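Local coordinates for protein glucose-1-phosphate uridylyltransferase (Sphingomonas elodea, PDB 2UX8) that probably catalyses the formation of UDP-glucose and diphosphate from glucose 1-phosphate and UTP, and binds glucose 1-phosphate, at residues 30-34 against 35-39; 79-82 against 83-86; 101-105 against 106-110; 216-219 against 220-224. One frame throughout, in Å; residues are numbered along the deposited sequence.

How the contacts relate
Each of the four contacts is a local turn or junction within the nucleotidyltransferase chain, and their chemistry follows their place in the fold. Contacts 1 and 4 are buried and lie on opposite sides of the chain's centre; contact 1 sets carbon atoms against carbonyl oxygens, whereas contact 4 centres on a backbone hydrogen bond. Contact 2 is a surface helix start, and contact 3 a partly buried turn closed by a backbone bond and bridged by a water. Contacts 2 and 3 adjoin, with Ile80 packing on Arg102, and both touch the third subunit; contacts 1 and 2 share the second. Contacts 3 and 4 reach the same mixed sheet, through strands 108-112 and 215-218, and in the latter Tyr216 touches the bound sugar phosphate.

Contact 1: residues 30-34 against 35-39; sequences PATKA and MPKEM
Thr32 and Met35 meet where the chain leaves a type I turn, closed by Lys33 N bonding Pro30 O at 3.0 Å; within the turn, Thr32 CA approaches Met35 O, beyond it, at 3.4 Å in a CA-H...O contact. The Thr32 methyl extends this approach. CG2 reaches five residues ahead, lying 3.6 Å from Lys37 CA and 3.8 Å from Lys37 CB. The threonine torsion (chi1 41°) divides the work: CG2 lies beside its own backbone N and faces 35-39, while OG1 points elsewhere and is hydrogen-bonded to Gly25 O. Met35 adds its CB, 3.5 Å from Ala31 O, before the chain bends at chi2 and chi3 and leads its sulfur away from the turn; its side chain packs on Met35 of the second subunit. Lys37 likewise offers only its base here, for NZ forms a salt bridge with Asp141. The contact therefore joins a turn facing the second subunit to a short 3-10 segment, 37-39, within the loop between strand 16-21 and helix 47-57, where Pro36, Glu38 and Met39 pack on Leu74 of helix 72-77, and Glu38 and Met39 also on Ile48 of helix 47-57.

Contact 2: residues 79-82 against 83-86; sequences DIAY and ELEA
Ala81 and Glu85 meet through a nearly straight backbone bond, Glu85 N to Ala81 O at 2.9 Å with an N-H...O angle of 177°. Around this bond the contact is compact. Ala81 CB sits against Leu84, 3.7 Å from its CB and 3.8 Å from its CD2, and the CG of Glu85 comes over the same Ala81 carbonyl, 3.4 Å from its O. One residue further on, Ala86 N bonds Tyr82 O at 3.2 Å, less straight at 147°. The looser side begins with Ile80. Its CG2, anti to the backbone N (CG1 chi1 -63°), crosses the end of Glu85 at about a right angle, 3.9 Å from OE2, a contact of van der Waals type; Ile80 is also covered by Arg102. Tyr82 and Glu83 turn outward instead: both pack on the fourth subunit, and Glu83 OE1 forms a salt bridge with Arg69 of the second. The whole is the start of helix 82-89. Ala81 is the centre of an inverse gamma turn and holds the N-cap position; its methyl has no polar atom with which to cap the helix, so its part in the helix is played by its carbonyl, which accepts the first i to i+4 bond.

Contact 3: residues 101-105 against 106-110; sequences TRLKP and GNIAY
Asn107 and Lys104 are the ends of a type II turn, joined by Asn107 N bonding Lys104 O at 3.0 Å with an N-H...O angle of 161°, the donor tilted 31° from the carbonyl plane. The Asn107 side chain then runs back along the first limb of the turn, side by side with that of Lys104. Its CB meets two neighbours, 3.3 Å from Lys104 O and 4.0 Å from Leu103 CD2, so the same carbonyl that takes the turn's N-H also borders the side chain's base. CG, placed beside its own backbone N by chi1 -73°, comes 3.8 Å from Lys104 CB. At the tip, ND2 lies beside Lys104 CB and donates a weak bond of 2.8 Å to a water, which also accepts from Lys104 N at 3.0 Å; the water thus links the asparagine amide to the limb opposite. The lysine chain extends onward, its end leading away from the turn.

Next to the asparagine an apolar patch continues the contact: the side chains of Leu103 and Ile108 cross at about a right angle, with Leu103 CD2 3.9 Å from Ile108 CG1, and both pack on Met63 of strand 62-67. Leu103 O accepts a hydrogen bond from Gln114 NE2 of the third subunit. Pro105 and Gly106 take the two central positions, the glycine with a positive phi, the pairing classically suited to type II. The turn opens into strand 108-112, parallel to strand 62-67 and at the edge of the sheet within its own chain; Ala109 and Tyr110 pair antiparallel with a strand of the third subunit, which continues the sheet across the interface.

Contact 4: residues 216-219 against 220-224; sequences YILQ and PEVMR
Gln219 and Val222 form the first shell: Val222 N bonds Gln219 O at 2.8 Å with an N-H...O angle of 163°, the donor standing 32° from the carbonyl plane. The valine side chain leans on the same oxygen, with CG2 3.2 Å from it. That branch faces the Gln219 carbonyl because CG1 lies anti to the backbone N (chi1 -174°), leaving CG2 beside it, and from there it also touches Leu218 CB at 4.1 Å. Pro220 lies alongside the Gln219 side chain, pointing the same way, while the bent chain of Glu221 folds back until OE2 comes 3.7 Å from Gln219 CB.

In the next shell, Arg224 N bonds Pro220 O at 3.3 Å, carrying the turn into helix 221-228. Leu218, Gln219 and Val222 all pack on Asn164 of strand 164-170, and Leu218 and Met223 meet Phe135 of strand 135-138. The bound glucose 1-phosphate touches Tyr216, three residues before Gln219. Pro220 has no N-H to offer; across the junction it is Val222 N that bonds Gln219 O, the valine methyl lying against this acceptor. The sheet-to-helix link rests on a backbone hydrogen bond and apolar packing; no salt bridge joins the two segments.

Contact 1: residues 30-34 against 35-39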
loop_
_atom_site.group_PDB
_atom_site.type_symbol
_atom_site.label_atom_id
_atom_site.label_comp_id
_atom_site.label_asym_id
_atom_site.label_seq_id
_atom_site.Cartn_x
_atom_site.Cartn_y
_atom_site.Cartn_z
ATOM N N PRO C 30 9.126 -6.625 -17.912
ATOM C CA PRO C 30 8.695 -5.622 -16.936
ATOM C C PRO C 30 7.400 -5.875 -16.187
ATOM O O PRO C 30 7.082 -5.148 -15.244
ATOM C CB PRO C 30 8.546 -4.357 -17.775
ATOM C CG PRO C 30 8.642 -4.779 -19.217
ATOM C CD PRO C 30 8.645 -6.275 -19.257
ATOM N N ALA C 31 6.640 -6.873 -16.612
ATOM C CA ALA C 31 5.375 -7.158 -15.982
ATOM C C ALA C 31 5.442 -7.260 -14.467
ATOM O O ALA C 31 4.521 -6.830 -13.778
ATOM C CB ALA C 31 4.792 -8.426 -16.567
ATOM N N THR C 32 6.530 -7.810 -13.939
ATOM C CA THR C 32 6.638 -7.989 -12.495
ATOM C C THR C 32 7.399 -6.914 -11.757
ATOM O O THR C 32 7.809 -7.129 -10.618
ATOM C CB THR C 32 7.305 -9.329 -12.178
ATOM O OG1 THR C 32 8.383 -9.540 -13.099
ATOM C CG2 THR C 32 6.291 -10.468 -12.273
ATOM N N LYS C 33 7.590 -5.749 -12.362
ATOM C CA LYS C 33 8.361 -4.768 -11.631
ATOM C C LYS C 33 7.584 -4.060 -10.556
ATOM O O LYS C 33 8.168 -3.385 -9.729
ATOM C CB LYS C 33 9.067 -3.766 -12.550
ATOM C CG LYS C 33 8.234 -2.683 -13.118
ATOM C CD LYS C 33 9.108 -1.575 -13.693
ATOM C CE LYS C 33 9.235 -0.405 -12.720
ATOM N NZ LYS C 33 9.822 0.820 -13.345
ATOM N N ALA C 34 6.275 -4.240 -10.540
ATOM C CA ALA C 34 5.456 -3.632 -9.504
ATOM C C ALA C 34 4.286 -4.551 -9.162
ATOM O O ALA C 34 3.435 -4.219 -8.339
ATOM C CB ALA C 34 4.951 -2.291 -9.970
ATOM N N MET C 35 4.250 -5.704 -9.816
ATOM C CA MET C 35 3.210 -6.706 -9.614
ATOM C C MET C 35 3.837 -7.990 -9.112
ATOM O O MET C 35 4.820 -8.464 -9.673
ATOM C CB MET C 35 2.501 -7.037 -10.930
ATOM C CG MET C 35 1.269 -6.214 -11.253
ATOM S SD MET C 35 -0.064 -6.235 -9.999
ATOM C CE MET C 35 -0.188 -7.945 -9.624
ATOM N N PRO C 36 3.283 -8.572 -8.047
ATOM C CA PRO C 36 3.875 -9.816 -7.565
ATOM C C PRO C 36 3.742 -10.880 -8.659
ATOM O O PRO C 36 2.697 -11.002 -9.311
ATOM C CB PRO C 36 3.037 -10.147 -6.338
ATOM C CG PRO C 36 2.578 -8.793 -5.861
ATOM C CD PRO C 36 2.240 -8.083 -7.134
ATOM N N LYS C 37 4.820 -11.619 -8.877
ATOM C CA LYS C 37 4.864 -12.689 -9.858
ATOM C C LYS C 37 3.748 -13.689 -9.567
ATOM O O LYS C 37 3.114 -14.220 -10.473
ATOM C CB LYS C 37 6.231 -13.362 -9.745
ATOM C CG LYS C 37 6.321 -14.754 -10.293
ATOM C CD LYS C 37 6.312 -14.751 -11.797
ATOM C CE LYS C 37 6.585 -16.144 -12.328
ATOM N NZ LYS C 37 7.931 -16.669 -11.919
ATOM N N GLU C 38 3.513 -13.919 -8.281
ATOM C CA GLU C 38 2.503 -14.861 -7.838
ATOM C C GLU C 38 1.090 -14.433 -8.204
ATOM O O GLU C 38 0.143 -15.204 -8.064
ATOM C CB GLU C 38 2.603 -15.059 -6.321
ATOM C CG GLU C 38 3.958 -15.556 -5.815
ATOM C CD GLU C 38 4.937 -14.428 -5.497
ATOM O OE1 GLU C 38 4.495 -13.273 -5.371
ATOM O OE2 GLU C 38 6.150 -14.695 -5.351
ATOM N N MET C 39 0.948 -13.199 -8.668
ATOM C CA MET C 39 -0.354 -12.681 -9.034
ATOM C C MET C 39 -0.621 -12.762 -10.528
ATOM O O MET C 39 -1.716 -12.430 -10.972
ATOM C CB MET C 39 -0.491 -11.239 -8.574
ATOM C CG MET C 39 -0.558 -11.065 -7.089
ATOM S SD MET C 39 -2.015 -11.821 -6.429
ATOM C CE MET C 39 -3.259 -10.733 -7.029
#

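Contact 2: residues 79-82 against 83-86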
loop_
_atom_site.group_PDB
_atom_site.type_symbol
_atom_site.label_atom_id
_atom_site.label_comp_id
_atom_site.label_asym_id
_atom_site.label_seq_id
_atom_site.Cartn_x
_atom_site.Cartn_y
_atom_site.Cartn_z
ATOM N N ASP C 79 -8.939 -11.195 0.991
ATOM C CA ASP C 79 -9.726 -10.519 2.006
ATOM C C ASP C 79 -10.999 -10.054 1.298
ATOM O O ASP C 79 -11.153 -10.249 0.096
ATOM C CB ASP C 79 -8.919 -9.330 2.554
ATOM C CG ASP C 79 -9.430 -8.836 3.898
ATOM O OD1 ASP C 79 -10.348 -9.465 4.467
ATOM O OD2 ASP C 79 -8.904 -7.817 4.390
ATOM N N ILE C 80 -11.921 -9.457 2.031
ATOM C CA ILE C 80 -13.137 -8.970 1.408
ATOM C C ILE C 80 -12.822 -7.730 0.578
ATOM O O ILE C 80 -12.174 -6.798 1.056
ATOM C CB ILE C 80 -14.172 -8.623 2.470
ATOM C CG1 ILE C 80 -14.540 -9.895 3.235
ATOM C CG2 ILE C 80 -15.372 -7.962 1.828
ATOM C CD1 ILE C 80 -15.504 -9.680 4.365
ATOM N N ALA C 81 -13.258 -7.739 -0.676
ATOM C CA ALA C 81 -13.049 -6.612 -1.574
ATOM C C ALA C 81 -14.316 -5.784 -1.420
ATOM O O ALA C 81 -15.223 -5.822 -2.258
ATOM C CB ALA C 81 -12.898 -7.107 -2.996
ATOM N N TYR C 82 -14.366 -5.042 -0.324
ATOM C CA TYR C 82 -15.521 -4.237 0.018
ATOM C C TYR C 82 -16.245 -3.480 -1.095
ATOM O O TYR C 82 -17.409 -3.764 -1.369
ATOM C CB TYR C 82 -15.158 -3.272 1.138
ATOM C CG TYR C 82 -16.354 -2.884 1.952
ATOM C CD1 TYR C 82 -16.800 -3.690 2.992
ATOM C CD2 TYR C 82 -17.089 -1.745 1.637
ATOM C CE1 TYR C 82 -17.958 -3.373 3.700
ATOM C CE2 TYR C 82 -18.251 -1.418 2.337
ATOM C CZ TYR C 82 -18.679 -2.236 3.366
ATOM O OH TYR C 82 -19.826 -1.921 4.058
ATOM N N GLU C 83 -15.582 -2.526 -1.738
ATOM C CA GLU C 83 -16.241 -1.748 -2.785
ATOM C C GLU C 83 -16.659 -2.595 -3.975
ATOM O O GLU C 83 -17.720 -2.372 -4.562
ATOM C CB GLU C 83 -15.346 -0.600 -3.256
ATOM C CG GLU C 83 -16.055 0.377 -4.181
ATOM C CD GLU C 83 -15.192 1.562 -4.547
ATOM O OE1 GLU C 83 -14.621 2.171 -3.626
ATOM O OE2 GLU C 83 -15.086 1.890 -5.749
ATOM N N LEU C 84 -15.828 -3.567 -4.327
ATOM C CA LEU C 84 -16.122 -4.458 -5.443
ATOM C C LEU C 84 -17.425 -5.209 -5.225
ATOM O O LEU C 84 -18.314 -5.194 -6.073
ATOM C CB LEU C 84 -15.006 -5.477 -5.601
ATOM C CG LEU C 84 -15.239 -6.579 -6.632
ATOM C CD1 LEU C 84 -15.419 -5.984 -8.027
ATOM C CD2 LEU C 84 -14.067 -7.517 -6.599
ATOM N N GLU C 85 -17.524 -5.887 -4.088
ATOM C CA GLU C 85 -18.725 -6.649 -3.759
ATOM C C GLU C 85 -19.958 -5.753 -3.743
ATOM O O GLU C 85 -21.063 -6.197 -4.070
ATOM C CB GLU C 85 -18.593 -7.337 -2.389
ATOM C CG GLU C 85 -17.458 -8.348 -2.297
ATOM C CD GLU C 85 -17.623 -9.340 -1.155
ATOM O OE1 GLU C 85 -18.626 -9.237 -0.410
ATOM O OE2 GLU C 85 -16.742 -10.224 -1.006
ATOM N N ALA C 86 -19.771 -4.494 -3.350
ATOM C CA ALA C 86 -20.879 -3.547 -3.302
ATOM C C ALA C 86 -21.283 -3.203 -4.723
ATOM O O ALA C 86 -22.465 -3.193 -5.059
ATOM C CB ALA C 86 -20.471 -2.294 -2.559
#

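Contact 3: residues 101-105 against 106-110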
loop_
_atom_site.group_PDB
_atom_site.type_symbol
_atom_site.label_atom_id
_atom_site.label_comp_id
_atom_site.label_asym_id
_atom_site.label_seq_id
_atom_site.Cartn_x
_atom_site.Cartn_y
_atom_site.Cartn_z
ATOM N N THR C 101 -11.946 -17.310 -2.796
ATOM C CA THR C 101 -10.941 -16.266 -2.709
ATOM C C THR C 101 -10.827 -15.788 -1.284
ATOM O O THR C 101 -9.917 -15.043 -0.948
ATOM C CB THR C 101 -11.271 -15.042 -3.570
ATOM O OG1 THR C 101 -12.518 -14.483 -3.155
ATOM C CG2 THR C 101 -11.344 -15.417 -5.022
ATOM N N ARG C 102 -11.751 -16.210 -0.436
ATOM C CA ARG C 102 -11.697 -15.774 0.941
ATOM C C ARG C 102 -11.905 -16.945 1.869
ATOM O O ARG C 102 -12.868 -17.686 1.724
ATOM C CB ARG C 102 -12.768 -14.728 1.189
ATOM C CG ARG C 102 -12.451 -13.784 2.307
ATOM C CD ARG C 102 -13.671 -12.968 2.615
ATOM N NE ARG C 102 -14.694 -13.798 3.233
ATOM C CZ ARG C 102 -15.977 -13.475 3.305
ATOM N NH1 ARG C 102 -16.408 -12.338 2.791
ATOM N NH2 ARG C 102 -16.830 -14.289 3.903
ATOM N N LEU C 103 -10.990 -17.117 2.814
ATOM C CA LEU C 103 -11.100 -18.197 3.779
ATOM C C LEU C 103 -11.622 -17.637 5.094
ATOM O O LEU C 103 -11.891 -16.439 5.203
ATOM C CB LEU C 103 -9.737 -18.856 3.995
ATOM C CG LEU C 103 -9.381 -20.081 3.140
ATOM C CD1 LEU C 103 -9.473 -19.772 1.673
ATOM C CD2 LEU C 103 -7.978 -20.528 3.485
ATOM N N LYS C 104 -11.782 -18.506 6.082
ATOM C CA LYS C 104 -12.243 -18.089 7.398
ATOM C C LYS C 104 -11.180 -17.183 8.010
ATOM O O LYS C 104 -9.980 -17.380 7.784
ATOM C CB LYS C 104 -12.420 -19.306 8.288
ATOM C CG LYS C 104 -13.821 -19.563 8.739
ATOM C CD LYS C 104 -13.897 -20.930 9.366
ATOM C CE LYS C 104 -15.240 -21.175 10.003
ATOM N NZ LYS C 104 -15.357 -22.593 10.430
ATOM N N PRO C 105 -11.596 -16.174 8.791
ATOM C CA PRO C 105 -10.613 -15.277 9.405
ATOM C C PRO C 105 -9.579 -16.062 10.214
ATOM O O PRO C 105 -9.930 -16.949 10.996
ATOM C CB PRO C 105 -11.474 -14.365 10.274
ATOM C CG PRO C 105 -12.753 -14.293 9.502
ATOM C CD PRO C 105 -12.968 -15.728 9.083
ATOM N N GLY C 106 -8.305 -15.741 10.012
ATOM C CA GLY C 106 -7.246 -16.432 10.723
ATOM C C GLY C 106 -6.635 -17.589 9.953
ATOM O O GLY C 106 -5.511 -17.998 10.248
ATOM N N ASN C 107 -7.353 -18.120 8.964
ATOM C CA ASN C 107 -6.837 -19.247 8.185
ATOM C C ASN C 107 -5.719 -18.883 7.219
ATOM O O ASN C 107 -5.129 -19.758 6.578
ATOM C CB ASN C 107 -7.965 -19.951 7.428
ATOM C CG ASN C 107 -8.863 -20.763 8.348
ATOM O OD1 ASN C 107 -8.473 -21.135 9.453
ATOM N ND2 ASN C 107 -10.065 -21.054 7.886
ATOM N N ILE C 108 -5.434 -17.593 7.105
ATOM C CA ILE C 108 -4.354 -17.143 6.248
ATOM C C ILE C 108 -3.511 -16.181 7.056
ATOM O O ILE C 108 -3.989 -15.138 7.473
ATOM C CB ILE C 108 -4.861 -16.431 4.997
ATOM C CG1 ILE C 108 -5.643 -17.425 4.123
ATOM C CG2 ILE C 108 -3.681 -15.832 4.250
ATOM C CD1 ILE C 108 -5.868 -16.978 2.700
ATOM N N ALA C 109 -2.258 -16.551 7.294
ATOM C CA ALA C 109 -1.357 -15.722 8.074
ATOM C C ALA C 109 -0.182 -15.297 7.211
ATOM O O ALA C 109 0.254 -16.048 6.340
ATOM C CB ALA C 109 -0.878 -16.491 9.286
ATOM N N TYR C 110 0.313 -14.083 7.448
ATOM C CA TYR C 110 1.445 -13.544 6.698
ATOM C C TYR C 110 2.622 -13.220 7.601
ATOM O O TYR C 110 2.439 -12.760 8.730
ATOM C CB TYR C 110 1.083 -12.241 5.978
ATOM C CG TYR C 110 -0.139 -12.291 5.115
ATOM C CD1 TYR C 110 -1.410 -12.216 5.672
ATOM C CD2 TYR C 110 -0.030 -12.417 3.732
ATOM C CE1 TYR C 110 -2.556 -12.269 4.865
ATOM C CE2 TYR C 110 -1.163 -12.471 2.914
ATOM C CZ TYR C 110 -2.423 -12.396 3.485
ATOM O OH TYR C 110 -3.542 -12.433 2.679
HETATM O O HOH W 1 -11.875 -21.456 5.835
#

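Contact 4: residues 216-219 against 220-224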
loop_
_atom_site.group_PDB
_atom_site.type_symbol
_atom_site.label_atom_id
_atom_site.label_comp_id
_atom_site.label_asym_id
_atom_site.label_seq_id
_atom_site.Cartn_x
_atom_site.Cartn_y
_atom_site.Cartn_z
ATOM N N TYR C 216 5.649 -30.135 -1.441
ATOM C CA TYR C 216 6.222 -30.900 -0.335
ATOM C C TYR C 216 5.268 -31.123 0.835
ATOM O O TYR C 216 4.333 -30.352 1.071
ATOM C CB TYR C 216 7.450 -30.197 0.264
ATOM C CG TYR C 216 8.505 -29.663 -0.687
ATOM C CD1 TYR C 216 8.216 -28.640 -1.596
ATOM C CD2 TYR C 216 9.821 -30.117 -0.615
ATOM C CE1 TYR C 216 9.213 -28.088 -2.399
ATOM C CE2 TYR C 216 10.820 -29.571 -1.415
ATOM C CZ TYR C 216 10.511 -28.559 -2.298
ATOM O OH TYR C 216 11.513 -28.018 -3.063
ATOM N N ILE C 217 5.536 -32.195 1.573
ATOM C CA ILE C 217 4.817 -32.533 2.793
ATOM C C ILE C 217 5.956 -32.951 3.698
ATOM O O ILE C 217 6.563 -33.993 3.491
ATOM C CB ILE C 217 3.875 -33.707 2.627
ATOM C CG1 ILE C 217 2.658 -33.272 1.821
ATOM C CG2 ILE C 217 3.459 -34.222 4.001
ATOM C CD1 ILE C 217 1.548 -34.302 1.759
ATOM N N LEU C 218 6.260 -32.132 4.691
ATOM C CA LEU C 218 7.377 -32.408 5.576
ATOM C C LEU C 218 7.030 -32.579 7.041
ATOM O O LEU C 218 6.030 -32.063 7.522
ATOM C CB LEU C 218 8.398 -31.289 5.435
ATOM C CG LEU C 218 8.861 -31.158 3.998
ATOM C CD1 LEU C 218 9.480 -29.808 3.809
ATOM C CD2 LEU C 218 9.841 -32.292 3.651
ATOM N N GLN C 219 7.887 -33.303 7.750
ATOM C CA GLN C 219 7.696 -33.532 9.174
ATOM C C GLN C 219 8.397 -32.425 9.936
ATOM O O GLN C 219 9.415 -31.891 9.486
ATOM C CB GLN C 219 8.252 -34.901 9.577
ATOM C CG GLN C 219 7.485 -36.050 8.950
ATOM C CD GLN C 219 6.027 -36.041 9.354
ATOM O OE1 GLN C 219 5.137 -36.237 8.533
ATOM N NE2 GLN C 219 5.775 -35.817 10.629
ATOM N N PRO C 220 7.859 -32.070 11.105
ATOM C CA PRO C 220 8.411 -31.014 11.955
ATOM C C PRO C 220 9.910 -31.095 12.236
ATOM O O PRO C 220 10.537 -30.076 12.535
ATOM C CB PRO C 220 7.552 -31.099 13.221
ATOM C CG PRO C 220 7.089 -32.529 13.233
ATOM C CD PRO C 220 6.750 -32.758 11.786
ATOM N N GLU C 221 10.494 -32.286 12.125
ATOM C CA GLU C 221 11.923 -32.423 12.383
ATOM C C GLU C 221 12.714 -31.625 11.354
ATOM O O GLU C 221 13.848 -31.217 11.609
ATOM C CB GLU C 221 12.367 -33.890 12.346
ATOM C CG GLU C 221 11.256 -34.934 12.227
ATOM C CD GLU C 221 10.279 -34.947 13.405
ATOM O OE1 GLU C 221 10.698 -34.635 14.545
ATOM O OE2 GLU C 221 9.092 -35.294 13.189
ATOM N N VAL C 222 12.114 -31.392 10.191
ATOM C CA VAL C 222 12.795 -30.633 9.148
ATOM C C VAL C 222 12.932 -29.168 9.544
ATOM O O VAL C 222 13.928 -28.524 9.213
ATOM C CB VAL C 222 12.058 -30.723 7.801
ATOM C CG1 VAL C 222 12.886 -30.030 6.720
ATOM C CG2 VAL C 222 11.808 -32.188 7.441
ATOM N N MET C 223 11.927 -28.643 10.243
ATOM C CA MET C 223 11.970 -27.259 10.712
ATOM C C MET C 223 13.123 -27.147 11.699
ATOM O O MET C 223 13.969 -26.259 11.590
ATOM C CB MET C 223 10.665 -26.880 11.419
ATOM C CG MET C 223 9.619 -26.259 10.523
ATOM S SD MET C 223 10.037 -24.586 10.012
ATOM C CE MET C 223 11.004 -24.879 8.670
ATOM N N ARG C 224 13.139 -28.063 12.662
ATOM C CA ARG C 224 14.173 -28.120 13.683
ATOM C C ARG C 224 15.557 -28.083 13.066
ATOM O O ARG C 224 16.434 -27.355 13.530
ATOM C CB ARG C 224 14.021 -29.404 14.504
ATOM C CG ARG C 224 12.912 -29.365 15.545
ATOM C CD ARG C 224 11.699 -28.643 15.005
ATOM N NE ARG C 224 10.649 -28.446 15.998
ATOM C CZ ARG C 224 9.665 -27.561 15.862
ATOM N NH1 ARG C 224 9.610 -26.794 14.778
ATOM N NH2 ARG C 224 8.735 -27.446 16.800
#